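Local atomic coordinates of oxidoreductase, short chain dehydrogenase/reductase family protein (PDB entry 6OW4), a protein that is a 20beta-hydroxysteroid dehydrogenase of the short-chain dehydrogenase/reductase family and uses NADH as its cofactor. Residues F37-R42 with V122-L127. Sequence-based numbering, arbitrary orientation.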
loop_
_atom_site.group_PDB
_atom_site.type_symbol
_atom_site.label_atom_id
_atom_site.label_comp_id
_atom_site.label_asym_id
_atom_site.label_seq_id
_atom_site.Cartn_x
_atom_site.Cartn_y
_atom_site.Cartn_z
ATOM N N PHE F 37 -16.169 -24.055 3.280
ATOM C CA PHE F 37 -17.100 -22.895 3.247
ATOM C C PHE F 37 -18.298 -23.136 4.174
ATOM O O PHE F 37 -19.150 -22.231 4.300
ATOM C CB PHE F 37 -17.547 -22.624 1.808
ATOM C CG PHE F 37 -16.414 -22.283 0.876
ATOM C CD1 PHE F 37 -15.733 -23.279 0.196
ATOM C CD2 PHE F 37 -16.012 -20.968 0.701
ATOM C CE1 PHE F 37 -14.684 -22.966 -0.655
ATOM C CE2 PHE F 37 -14.962 -20.655 -0.150
ATOM C CZ PHE F 37 -14.300 -21.654 -0.826
ATOM N N SER F 38 -18.367 -24.314 4.801
ATOM C CA SER F 38 -19.371 -24.660 5.839
ATOM C C SER F 38 -19.127 -23.804 7.086
ATOM O O SER F 38 -17.972 -23.396 7.315
ATOM C CB SER F 38 -19.335 -26.129 6.172
ATOM O OG SER F 38 -20.183 -26.423 7.272
ATOM N N MET F 39 -20.188 -23.537 7.849
ATOM C CA MET F 39 -20.124 -22.859 9.170
ATOM C C MET F 39 -20.961 -23.658 10.177
ATOM O O MET F 39 -21.510 -23.046 11.114
ATOM C CB MET F 39 -20.645 -21.420 9.070
ATOM C CG MET F 39 -19.800 -20.519 8.185
ATOM S SD MET F 39 -18.156 -20.166 8.876
ATOM C CE MET F 39 -18.594 -19.251 10.353
ATOM N N ARG F 40 -21.035 -24.981 9.993
ATOM C CA ARG F 40 -21.815 -25.905 10.858
ATOM C C ARG F 40 -21.078 -26.082 12.189
ATOM O O ARG F 40 -19.837 -26.197 12.170
ATOM C CB ARG F 40 -22.044 -27.246 10.156
ATOM C CG ARG F 40 -22.941 -27.150 8.931
ATOM C CD ARG F 40 -23.777 -28.396 8.707
ATOM N NE ARG F 40 -24.672 -28.246 7.567
ATOM C CZ ARG F 40 -25.787 -27.514 7.555
ATOM N NH1 ARG F 40 -26.171 -26.844 8.630
ATOM N NH2 ARG F 40 -26.518 -27.455 6.454
ATOM N N GLY F 41 -21.829 -26.084 13.295
ATOM C CA GLY F 41 -21.305 -26.211 14.668
ATOM C C GLY F 41 -20.533 -24.976 15.105
ATOM O O GLY F 41 -19.711 -25.107 16.036
ATOM N N ARG F 42 -20.789 -23.822 14.474
ATOM C CA ARG F 42 -20.106 -22.536 14.779
ATOM C C ARG F 42 -21.145 -21.495 15.206
ATOM O O ARG F 42 -22.304 -21.597 14.752
ATOM C CB ARG F 42 -19.300 -22.046 13.572
ATOM C CG ARG F 42 -17.985 -22.785 13.370
ATOM C CD ARG F 42 -17.084 -22.135 12.337
ATOM N NE ARG F 42 -16.584 -20.830 12.758
ATOM C CZ ARG F 42 -15.636 -20.135 12.131
ATOM N NH1 ARG F 42 -15.061 -20.612 11.039
ATOM N NH2 ARG F 42 -15.265 -18.956 12.602
ATOM N N VAL F 122 -18.578 -17.505 20.927
ATOM C CA VAL F 122 -18.325 -16.666 19.718
ATOM C C VAL F 122 -17.113 -17.245 18.978
ATOM O O VAL F 122 -15.985 -17.099 19.490
ATOM C CB VAL F 122 -18.126 -15.186 20.104
ATOM C CG1 VAL F 122 -17.604 -14.346 18.949
ATOM C CG2 VAL F 122 -19.407 -14.580 20.658
ATOM N N ASP F 123 -17.358 -17.898 17.835
ATOM C CA ASP F 123 -16.329 -18.429 16.899
ATOM C C ASP F 123 -15.972 -17.348 15.874
ATOM O O ASP F 123 -14.819 -17.338 15.412
ATOM C CB ASP F 123 -16.819 -19.684 16.172
ATOM C CG ASP F 123 -17.099 -20.865 17.084
ATOM O OD1 ASP F 123 -16.126 -21.461 17.589
ATOM O OD2 ASP F 123 -18.288 -21.179 17.283
ATOM N N PHE F 124 -16.930 -16.493 15.511
ATOM C CA PHE F 124 -16.746 -15.385 14.539
ATOM C C PHE F 124 -17.500 -14.138 15.012
ATOM O O PHE F 124 -18.460 -14.265 15.792
ATOM C CB PHE F 124 -17.233 -15.806 13.151
ATOM C CG PHE F 124 -18.714 -16.076 13.076
ATOM C CD1 PHE F 124 -19.608 -15.059 12.774
ATOM C CD2 PHE F 124 -19.216 -17.344 13.324
ATOM C CE1 PHE F 124 -20.970 -15.308 12.715
ATOM C CE2 PHE F 124 -20.579 -17.591 13.260
ATOM C CZ PHE F 124 -21.454 -16.574 12.956
ATOM N N ALA F 125 -17.072 -12.970 14.534
ATOM C CA ALA F 125 -17.720 -11.662 14.774
ATOM C C ALA F 125 -17.588 -10.805 13.513
ATOM O O ALA F 125 -16.448 -10.603 13.055
ATOM C CB ALA F 125 -17.104 -10.989 15.976
ATOM N N PHE F 126 -18.716 -10.356 12.962
ATOM C CA PHE F 126 -18.776 -9.389 11.837
ATOM C C PHE F 126 -19.117 -8.011 12.410
ATOM O O PHE F 126 -20.306 -7.720 12.647
ATOM C CB PHE F 126 -19.763 -9.854 10.763
ATOM C CG PHE F 126 -19.820 -8.974 9.539
ATOM C CD1 PHE F 126 -18.679 -8.355 9.046
ATOM C CD2 PHE F 126 -21.015 -8.776 8.865
ATOM C CE1 PHE F 126 -18.738 -7.549 7.920
ATOM C CE2 PHE F 126 -21.071 -7.972 7.737
ATOM C CZ PHE F 126 -19.934 -7.360 7.268
ATOM N N LEU F 127 -18.084 -7.197 12.630
ATOM C CA LEU F 127 -18.165 -5.883 13.320
ATOM C C LEU F 127 -18.432 -4.810 12.259
ATOM O O LEU F 127 -17.491 -4.092 11.868
ATOM C CB LEU F 127 -16.859 -5.671 14.090
ATOM C CG LEU F 127 -16.448 -6.861 14.959
ATOM C CD1 LEU F 127 -14.945 -6.906 15.162
ATOM C CD2 LEU F 127 -17.174 -6.838 16.292
#
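The guanidinium of Arg42, in the one of its two modelled conformers described here, carries the methyl of Met39 over the centre of one face, CE lying 3.5 Å above the plane, and meets the backbone of Asp123 at its edge; with a second conformer present, the contacts of this end are tentative. NH2 comes within 3.3 Å of Asp123 O, a weak and doubtful hydrogen bond, and NE lies 3.6 Å from Asp123 CB, an apolar neighbour for a buried N-H that has no polar partner. NH2 also lies 3.8 Å from Phe124 CB, off the edge of the ring and near its plane, while the same Met39 CE comes to the ring obliquely, 3.6 Å from Phe124 CD2. One methyl group is thus shared between guanidinium and phenyl ring, and the bends of the Met39 chain at chi2 and chi3 (-68° and -64°) curl it back to that position.

In the Rossmann fold of this enzyme, strands 42-47 and 124-127 are parallel neighbours in the central sheet, and the contact joins their entries, at the end remote from the nicotinamide-adenine-dinucleotide site. A type II turn from Met39 to Arg42, with Gly41 at positive phi, leads into the first strand; overlapping its start, Ser38 OG accepts the N-H of Arg40, an ST turn.

The carboxylate of Asp123 stands nearly perpendicular to the guanidinium, 82° between planes, and does not pair with it: OD2 is 4.8 Å from Arg42 NE. Instead OD2 rests 3.4 Å from Arg42 CA and takes a hydrogen bond from the backbone N of Lys43. Arg42 NH1 turns to helix 262-273, weakly bonded to Ala273 O.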